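Local structure of FAD-linked sulfhydryl oxidase ERV1 (Arabidopsis thaliana, 2HJ3) at residues T23-Y28 with E75-W80; Q27-E30 with Q35-K38. The protein catalyses FAD-dependent disulfide bond formation with oxygen as electron acceptor, and is required for import and folding of small cysteine-containing proteins in the mitochondrial intermembrane space. One frame throughout, in Å; residues are numbered along the deposited sequence.

In the fold
Both contacts lie in the ERV/ALR sulfhydryl oxidase domain of the homodimer, their centres about 9 Å apart, and both draw on the chain around the end of helix 10-27. Tyr28 joins them: its ring face receives Phe77 in contact 1, while its hydroxyl end approaches helix 34-50 in contact 2. Contact 1 is buried and the nearer to the cofactor, with the side chain of Ser78 about 8 Å from the bound FAD and about 6 Å from the side chain of the FAD-binding Cys82. The centre of contact 2 is about 14 Å from that of the chain; this contact is only partly buried, and the side chain of Tyr28 there is about 14 Å from the FAD. Each also touches the second subunit.

Contact 1 (T23-Y28 with E75-W80); sequences TLAAQY and EEFSQW
Ala25 and Tyr28 pack against Phe77 where helix 10-27 meets helix 74-91 in the four-helix bundle of the ERV/ALR fold. The helices come close at Ala25, whose CA is 5.0 Å from the CA of Ser78. Apolar contact centres on Phe77 CD2, 3.6 Å from Ala25 CB, with Phe77 CE2 also near this methyl. The aromatic pair is edge-to-face: Phe77 brings CD2 over one face of Tyr28, 3.8 Å from Tyr28 CG, with the ring centroids 5.1 Å apart and the planes at 59°. Phe77 reaches this position with CG anti to its backbone N (chi1 -171°), and both rings also touch Val40 of helix 34-50, so a third helix closes the cluster. Were Phe77 an alanine, the face of Tyr28 would probably lose its aromatic partner and a gap would open beside Ala25 CB. The polar contacts run along the flank of this packing. The side chain of Gln74 bridges the helices, its NE2 hydrogen-bonded to Ala25 O, while Ser78 OG is hydrogen-bonded within its own helix to Gln74 O. That serine hydroxyl also approaches the end of helix 10-27, with Ser78 OG 3.3 Å from Ala25 O.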
ATOM      1  N   THR A  23      -1.502  -1.208  -9.734  1.00 37.37           N
ATOM      2  CA  THR A  23      -2.477  -0.211 -10.164  1.00 38.87           C
ATOM      3  C   THR A  23      -1.842   1.153  -9.993  1.00 38.38           C
ATOM      4  O   THR A  23      -2.040   2.051 -10.800  1.00 41.66           O
ATOM      5  CB  THR A  23      -3.775  -0.251  -9.339  1.00 38.20           C
ATOM      6  OG1 THR A  23      -4.410  -1.524  -9.502  1.00 38.81           O
ATOM      7  CG2 THR A  23      -4.718   0.840  -9.803  1.00 36.86           C
ATOM      8  N   LEU A  24      -1.069   1.298  -8.929  1.00 38.81           N
ATOM      9  CA  LEU A  24      -0.388   2.547  -8.655  1.00 39.34           C
ATOM     10  C   LEU A  24       0.628   2.873  -9.749  1.00 39.03           C
ATOM     11  O   LEU A  24       0.724   4.017 -10.195  1.00 38.91           O
ATOM     12  CB  LEU A  24       0.308   2.463  -7.303  1.00 42.16           C
ATOM     13  CG  LEU A  24       1.144   3.676  -6.914  1.00 46.08           C
ATOM     14  CD1 LEU A  24       0.284   4.929  -7.009  1.00 48.60           C
ATOM     15  CD2 LEU A  24       1.691   3.491  -5.499  1.00 47.18           C
ATOM     16  N   ALA A  25       1.382   1.869 -10.188  1.00 38.57           N
ATOM     17  CA  ALA A  25       2.372   2.084 -11.237  1.00 39.46           C
ATOM     18  C   ALA A  25       1.699   2.337 -12.585  1.00 41.12           C
ATOM     19  O   ALA A  25       2.305   2.920 -13.488  1.00 41.91           O
ATOM     20  CB  ALA A  25       3.310   0.895 -11.331  1.00 38.68           C
ATOM     21  N   ALA A  26       0.449   1.905 -12.724  1.00 41.48           N
ATOM     22  CA  ALA A  26      -0.287   2.117 -13.968  1.00 43.45           C
ATOM     23  C   ALA A  26      -0.731   3.575 -14.085  1.00 45.54           C
ATOM     24  O   ALA A  26      -0.916   4.084 -15.195  1.00 46.47           O
ATOM     25  CB  ALA A  26      -1.497   1.190 -14.034  1.00 40.62           C
ATOM     26  N   GLN A  27      -0.890   4.237 -12.937  1.00 46.47           N
ATOM     27  CA  GLN A  27      -1.306   5.643 -12.870  1.00 46.25           C
ATOM     28  C   GLN A  27      -0.116   6.604 -12.751  1.00 45.24           C
ATOM     29  O   GLN A  27      -0.274   7.813 -12.924  1.00 42.43           O
ATOM     30  CB  GLN A  27      -2.223   5.869 -11.659  1.00 49.60           C
ATOM     31  CG  GLN A  27      -3.423   4.947 -11.594  1.00 52.93           C
ATOM     32  CD  GLN A  27      -4.406   5.211 -12.708  1.00 56.44           C
ATOM     33  OE1 GLN A  27      -5.049   6.262 -12.747  1.00 57.59           O
ATOM     34  NE2 GLN A  27      -4.525   4.260 -13.633  1.00 59.63           N
ATOM     35  N   TYR A  28       1.063   6.077 -12.430  1.00 44.88           N
ATOM     36  CA  TYR A  28       2.252   6.915 -12.288  1.00 44.81           C
ATOM     37  C   TYR A  28       2.391   7.806 -13.528  1.00 45.48           C
ATOM     38  O   TYR A  28       2.220   7.350 -14.655  1.00 45.68           O
ATOM     39  CB  TYR A  28       3.499   6.043 -12.122  1.00 43.95           C
ATOM     40  CG  TYR A  28       4.694   6.774 -11.541  1.00 44.89           C
ATOM     41  CD1 TYR A  28       4.674   7.257 -10.230  1.00 44.36           C
ATOM     42  CD2 TYR A  28       5.848   6.978 -12.299  1.00 43.38           C
ATOM     43  CE1 TYR A  28       5.779   7.924  -9.689  1.00 43.24           C
ATOM     44  CE2 TYR A  28       6.952   7.639 -11.768  1.00 42.78           C
ATOM     45  CZ  TYR A  28       6.915   8.108 -10.462  1.00 44.36           C
ATOM     46  OH  TYR A  28       8.024   8.741  -9.927  1.00 44.43           O
ATOM     47  N   GLU A  75       6.765   4.120 -17.419  1.00 45.80           N
ATOM     48  CA  GLU A  75       7.285   2.889 -18.002  1.00 46.25           C
ATOM     49  C   GLU A  75       8.336   2.219 -17.131  1.00 45.55           C
ATOM     50  O   GLU A  75       8.300   1.004 -16.943  1.00 48.90           O
ATOM     51  CB  GLU A  75       7.866   3.149 -19.390  1.00 49.39           C
ATOM     52  CG  GLU A  75       7.987   1.881 -20.221  1.00 55.21           C
ATOM     53  CD  GLU A  75       8.744   2.086 -21.520  1.00 57.95           C
ATOM     54  OE1 GLU A  75       8.442   3.063 -22.242  1.00 58.64           O
ATOM     55  OE2 GLU A  75       9.635   1.257 -21.821  1.00 59.81           O
ATOM     56  N   GLU A  76       9.268   2.995 -16.588  1.00 43.86           N
ATOM     57  CA  GLU A  76      10.318   2.420 -15.749  1.00 42.69           C
ATOM     58  C   GLU A  76       9.765   1.844 -14.450  1.00 41.88           C
ATOM     59  O   GLU A  76      10.223   0.805 -13.982  1.00 43.59           O
ATOM     60  CB  GLU A  76      11.388   3.470 -15.412  1.00 42.26           C
ATOM     61  CG  GLU A  76      11.976   4.195 -16.612  1.00 42.50           C
ATOM     62  CD  GLU A  76      13.069   5.176 -16.223  1.00 41.39           C
ATOM     63  OE1 GLU A  76      13.038   5.684 -15.084  1.00 41.47           O
ATOM     64  OE2 GLU A  76      13.952   5.451 -17.059  1.00 42.31           O
ATOM     65  N   PHE A  77       8.785   2.522 -13.864  1.00 41.81           N
ATOM     66  CA  PHE A  77       8.189   2.071 -12.610  1.00 38.68           C
ATOM     67  C   PHE A  77       7.333   0.821 -12.831  1.00 37.54           C
ATOM     68  O   PHE A  77       7.441  -0.143 -12.082  1.00 34.70           O
ATOM     69  CB  PHE A  77       7.369   3.209 -11.995  1.00 40.33           C
ATOM     70  CG  PHE A  77       6.889   2.926 -10.599  1.00 42.43           C
ATOM     71  CD1 PHE A  77       7.702   2.245  -9.693  1.00 43.36           C
ATOM     72  CD2 PHE A  77       5.626   3.337 -10.185  1.00 42.02           C
ATOM     73  CE1 PHE A  77       7.260   1.976  -8.398  1.00 43.76           C
ATOM     74  CE2 PHE A  77       5.175   3.074  -8.895  1.00 42.87           C
ATOM     75  CZ  PHE A  77       5.991   2.393  -7.999  1.00 42.14           C
ATOM     76  N   SER A  78       6.501   0.835 -13.870  1.00 38.28           N
ATOM     77  CA  SER A  78       5.660  -0.318 -14.202  1.00 40.32           C
ATOM     78  C   SER A  78       6.524  -1.547 -14.412  1.00 40.20           C
ATOM     79  O   SER A  78       6.250  -2.613 -13.864  1.00 43.38           O
ATOM     80  CB  SER A  78       4.896  -0.089 -15.501  1.00 40.98           C
ATOM     81  OG  SER A  78       4.156   1.102 -15.465  1.00 49.19           O
ATOM     82  N   GLN A  79       7.560  -1.393 -15.231  1.00 40.26           N
ATOM     83  CA  GLN A  79       8.468  -2.495 -15.540  1.00 41.14           C
ATOM     84  C   GLN A  79       9.173  -2.964 -14.282  1.00 41.61           C
ATOM     85  O   GLN A  79       9.125  -4.146 -13.934  1.00 42.93           O
ATOM     86  CB  GLN A  79       9.504  -2.056 -16.574  1.00 42.39           C
ATOM     87  CG  GLN A  79       8.915  -1.652 -17.918  1.00 42.88           C
ATOM     88  CD  GLN A  79       8.277  -2.819 -18.638  1.00 47.15           C
ATOM     89  OE1 GLN A  79       7.203  -2.680 -19.228  1.00 50.30           O
ATOM     90  NE2 GLN A  79       8.937  -3.978 -18.606  1.00 47.02           N
ATOM     91  N   TRP A  80       9.824  -2.031 -13.596  1.00 40.64           N
ATOM     92  CA  TRP A  80      10.544  -2.358 -12.378  1.00 39.70           C
ATOM     93  C   TRP A  80       9.677  -3.167 -11.415  1.00 39.88           C
ATOM     94  O   TRP A  80      10.103  -4.200 -10.896  1.00 39.53           O
ATOM     95  CB  TRP A  80      11.019  -1.078 -11.683  1.00 40.27           C
ATOM     96  CG  TRP A  80      11.685  -1.357 -10.374  1.00 39.37           C
ATOM     97  CD1 TRP A  80      12.960  -1.795 -10.180  1.00 38.59           C
ATOM     98  CD2 TRP A  80      11.078  -1.307  -9.080  1.00 38.88           C
ATOM     99  NE1 TRP A  80      13.188  -2.027  -8.841  1.00 37.28           N
ATOM    100  CE2 TRP A  80      12.047  -1.736  -8.144  1.00 39.32           C
ATOM    101  CE3 TRP A  80       9.807  -0.942  -8.620  1.00 39.25           C
ATOM    102  CZ2 TRP A  80      11.786  -1.812  -6.774  1.00 40.13           C
ATOM    103  CZ3 TRP A  80       9.544  -1.017  -7.259  1.00 40.94           C
ATOM    104  CH2 TRP A  80      10.532  -1.450  -6.351  1.00 42.73           C
TER

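Contact 2 (Q27-E30 with Q35-K38); sequences QYPE and QQKK. With SO4 (sulfate ion), chain H.
The hydroxyl of Tyr28 meets Lys37 at a backbone carbon rather than at its amine: Tyr28 OH lies 3.1 Å from Lys37 CA, and the nearest side-chain atom of Lys37, CB, is 3.7 Å from Tyr28 OH. The phenol arrives edge-on, with Gln36 O in the plane of the ring and 3.8 Å from Tyr28 CE1. Its polar partner lies elsewhere, for Tyr28 OH is hydrogen-bonded to Ala71 O. The extended Lys37 chain leads its amine away from the tyrosine. Beside the phenol, the Pro29 ring sets CG against the amide end of Gln36, 3.4 Å from Gln36 OE1 and 3.7 Å from Gln36 NE2. With CG anti to its carbonyl carbon (chi1 -62°) and an extended chain beyond, Gln36 carries this amide out to the proline. Gln36 OE1 accepts a hydrogen bond from Thr33 N, which helps to fix the amide near the start of the helix. On another side of that helix, Lys38 NZ makes a weak hydrogen bond of 3.4 Å to sulfate O2; Arg49 of the second subunit binds the same ion, probably from the crystallisation liquor. The contact thus packs the loop leaving helix 10-27 against the first turn of helix 34-50, the next helix in the chain.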
ATOM      1  N   GLN A  27      -0.890   4.237 -12.937  1.00 46.47           N
ATOM      2  CA  GLN A  27      -1.306   5.643 -12.870  1.00 46.25           C
ATOM      3  C   GLN A  27      -0.116   6.604 -12.751  1.00 45.24           C
ATOM      4  O   GLN A  27      -0.274   7.813 -12.924  1.00 42.43           O
ATOM      5  CB  GLN A  27      -2.223   5.869 -11.659  1.00 49.60           C
ATOM      6  CG  GLN A  27      -3.423   4.947 -11.594  1.00 52.93           C
ATOM      7  CD  GLN A  27      -4.406   5.211 -12.708  1.00 56.44           C
ATOM      8  OE1 GLN A  27      -5.049   6.262 -12.747  1.00 57.59           O
ATOM      9  NE2 GLN A  27      -4.525   4.260 -13.633  1.00 59.63           N
ATOM     10  N   TYR A  28       1.063   6.077 -12.430  1.00 44.88           N
ATOM     11  CA  TYR A  28       2.252   6.915 -12.288  1.00 44.81           C
ATOM     12  C   TYR A  28       2.391   7.806 -13.528  1.00 45.48           C
ATOM     13  O   TYR A  28       2.220   7.350 -14.655  1.00 45.68           O
ATOM     14  CB  TYR A  28       3.499   6.043 -12.122  1.00 43.95           C
ATOM     15  CG  TYR A  28       4.694   6.774 -11.541  1.00 44.89           C
ATOM     16  CD1 TYR A  28       4.674   7.257 -10.230  1.00 44.36           C
ATOM     17  CD2 TYR A  28       5.848   6.978 -12.299  1.00 43.38           C
ATOM     18  CE1 TYR A  28       5.779   7.924  -9.689  1.00 43.24           C
ATOM     19  CE2 TYR A  28       6.952   7.639 -11.768  1.00 42.78           C
ATOM     20  CZ  TYR A  28       6.915   8.108 -10.462  1.00 44.36           C
ATOM     21  OH  TYR A  28       8.024   8.741  -9.927  1.00 44.43           O
ATOM     22  N   PRO A  29       2.699   9.094 -13.335  1.00 45.99           N
ATOM     23  CA  PRO A  29       2.834   9.982 -14.493  1.00 48.20           C
ATOM     24  C   PRO A  29       4.018   9.724 -15.431  1.00 50.94           C
ATOM     25  O   PRO A  29       5.064   9.192 -15.035  1.00 48.70           O
ATOM     26  CB  PRO A  29       2.877  11.372 -13.857  1.00 48.27           C
ATOM     27  CG  PRO A  29       3.509  11.117 -12.533  1.00 49.29           C
ATOM     28  CD  PRO A  29       2.850   9.839 -12.075  1.00 46.26           C
ATOM     29  N   GLU A  30       3.828  10.098 -16.692  1.00 53.61           N
ATOM     30  CA  GLU A  30       4.858   9.935 -17.707  1.00 56.87           C
ATOM     31  C   GLU A  30       6.050  10.783 -17.288  1.00 56.61           C
ATOM     32  O   GLU A  30       7.185  10.319 -17.287  1.00 56.05           O
ATOM     33  CB  GLU A  30       4.313  10.387 -19.068  1.00 59.63           C
ATOM     34  CG  GLU A  30       5.339  10.449 -20.199  1.00 65.14           C
ATOM     35  CD  GLU A  30       5.963   9.101 -20.529  1.00 68.07           C
ATOM     36  OE1 GLU A  30       5.517   8.070 -19.963  1.00 69.30           O
ATOM     37  OE2 GLU A  30       6.896   9.079 -21.367  1.00 66.06           O
ATOM     38  N   GLN A  35       8.498  15.336  -6.267  1.00 51.41           N
ATOM     39  CA  GLN A  35       7.881  14.746  -5.087  1.00 50.46           C
ATOM     40  C   GLN A  35       7.279  13.369  -5.378  1.00 47.27           C
ATOM     41  O   GLN A  35       7.417  12.442  -4.581  1.00 45.79           O
ATOM     42  CB  GLN A  35       6.800  15.675  -4.518  1.00 53.40           C
ATOM     43  CG  GLN A  35       6.356  15.275  -3.113  1.00 58.04           C
ATOM     44  CD  GLN A  35       5.203  16.115  -2.589  1.00 62.94           C
ATOM     45  OE1 GLN A  35       4.096  16.045  -3.174  1.00 62.25           O
ATOM     46  NE2 GLN A  35       5.408  16.841  -1.588  1.00 64.91           N
ATOM     47  N   GLN A  36       6.604  13.238  -6.513  1.00 44.38           N
ATOM     48  CA  GLN A  36       6.010  11.959  -6.871  1.00 45.36           C
ATOM     49  C   GLN A  36       7.090  10.885  -6.966  1.00 44.80           C
ATOM     50  O   GLN A  36       6.876   9.738  -6.583  1.00 43.48           O
ATOM     51  CB  GLN A  36       5.263  12.080  -8.197  1.00 45.15           C
ATOM     52  CG  GLN A  36       4.124  13.066  -8.142  1.00 46.02           C
ATOM     53  CD  GLN A  36       3.487  13.293  -9.492  1.00 48.66           C
ATOM     54  OE1 GLN A  36       4.200  13.723 -10.429  1.00 49.30           O
ATOM     55  NE2 GLN A  36       2.271  13.046  -9.616  1.00 48.80           N
ATOM     56  N   LYS A  37       8.261  11.273  -7.460  1.00 46.54           N
ATOM     57  CA  LYS A  37       9.377  10.349  -7.592  1.00 46.51           C
ATOM     58  C   LYS A  37       9.835   9.952  -6.194  1.00 45.77           C
ATOM     59  O   LYS A  37      10.059   8.776  -5.903  1.00 46.43           O
ATOM     60  CB  LYS A  37      10.512  11.024  -8.367  1.00 48.70           C
ATOM     61  CG  LYS A  37      11.658  10.093  -8.738  1.00 54.26           C
ATOM     62  CD  LYS A  37      12.678  10.762  -9.662  1.00 55.57           C
ATOM     63  CE  LYS A  37      13.836   9.811  -9.990  1.00 59.25           C
ATOM     64  NZ  LYS A  37      14.858  10.393 -10.919  1.00 58.87           N
ATOM     65  N   LYS A  38       9.949  10.948  -5.324  1.00 45.08           N
ATOM     66  CA  LYS A  38      10.372  10.741  -3.942  1.00 44.45           C
ATOM     67  C   LYS A  38       9.404   9.862  -3.142  1.00 43.18           C
ATOM     68  O   LYS A  38       9.827   8.993  -2.375  1.00 41.56           O
ATOM     69  CB  LYS A  38      10.517  12.099  -3.262  1.00 47.48           C
ATOM     70  CG  LYS A  38      10.871  12.059  -1.795  1.00 51.67           C
ATOM     71  CD  LYS A  38      10.889  13.478  -1.246  1.00 55.30           C
ATOM     72  CE  LYS A  38      11.456  13.543   0.163  1.00 58.73           C
ATOM     73  NZ  LYS A  38      11.592  14.965   0.618  1.00 60.05           N
TER
HETATM   74  S   SO4 H 508       7.744  14.558   1.718  1.00118.23           S
HETATM   75  O1  SO4 H 508       6.778  13.469   1.996  1.00117.71           O
HETATM   76  O2  SO4 H 508       8.916  14.420   2.614  1.00117.21           O
HETATM   77  O3  SO4 H 508       8.190  14.477   0.307  1.00117.49           O
HETATM   78  O4  SO4 H 508       7.082  15.863   1.957  1.00117.24           O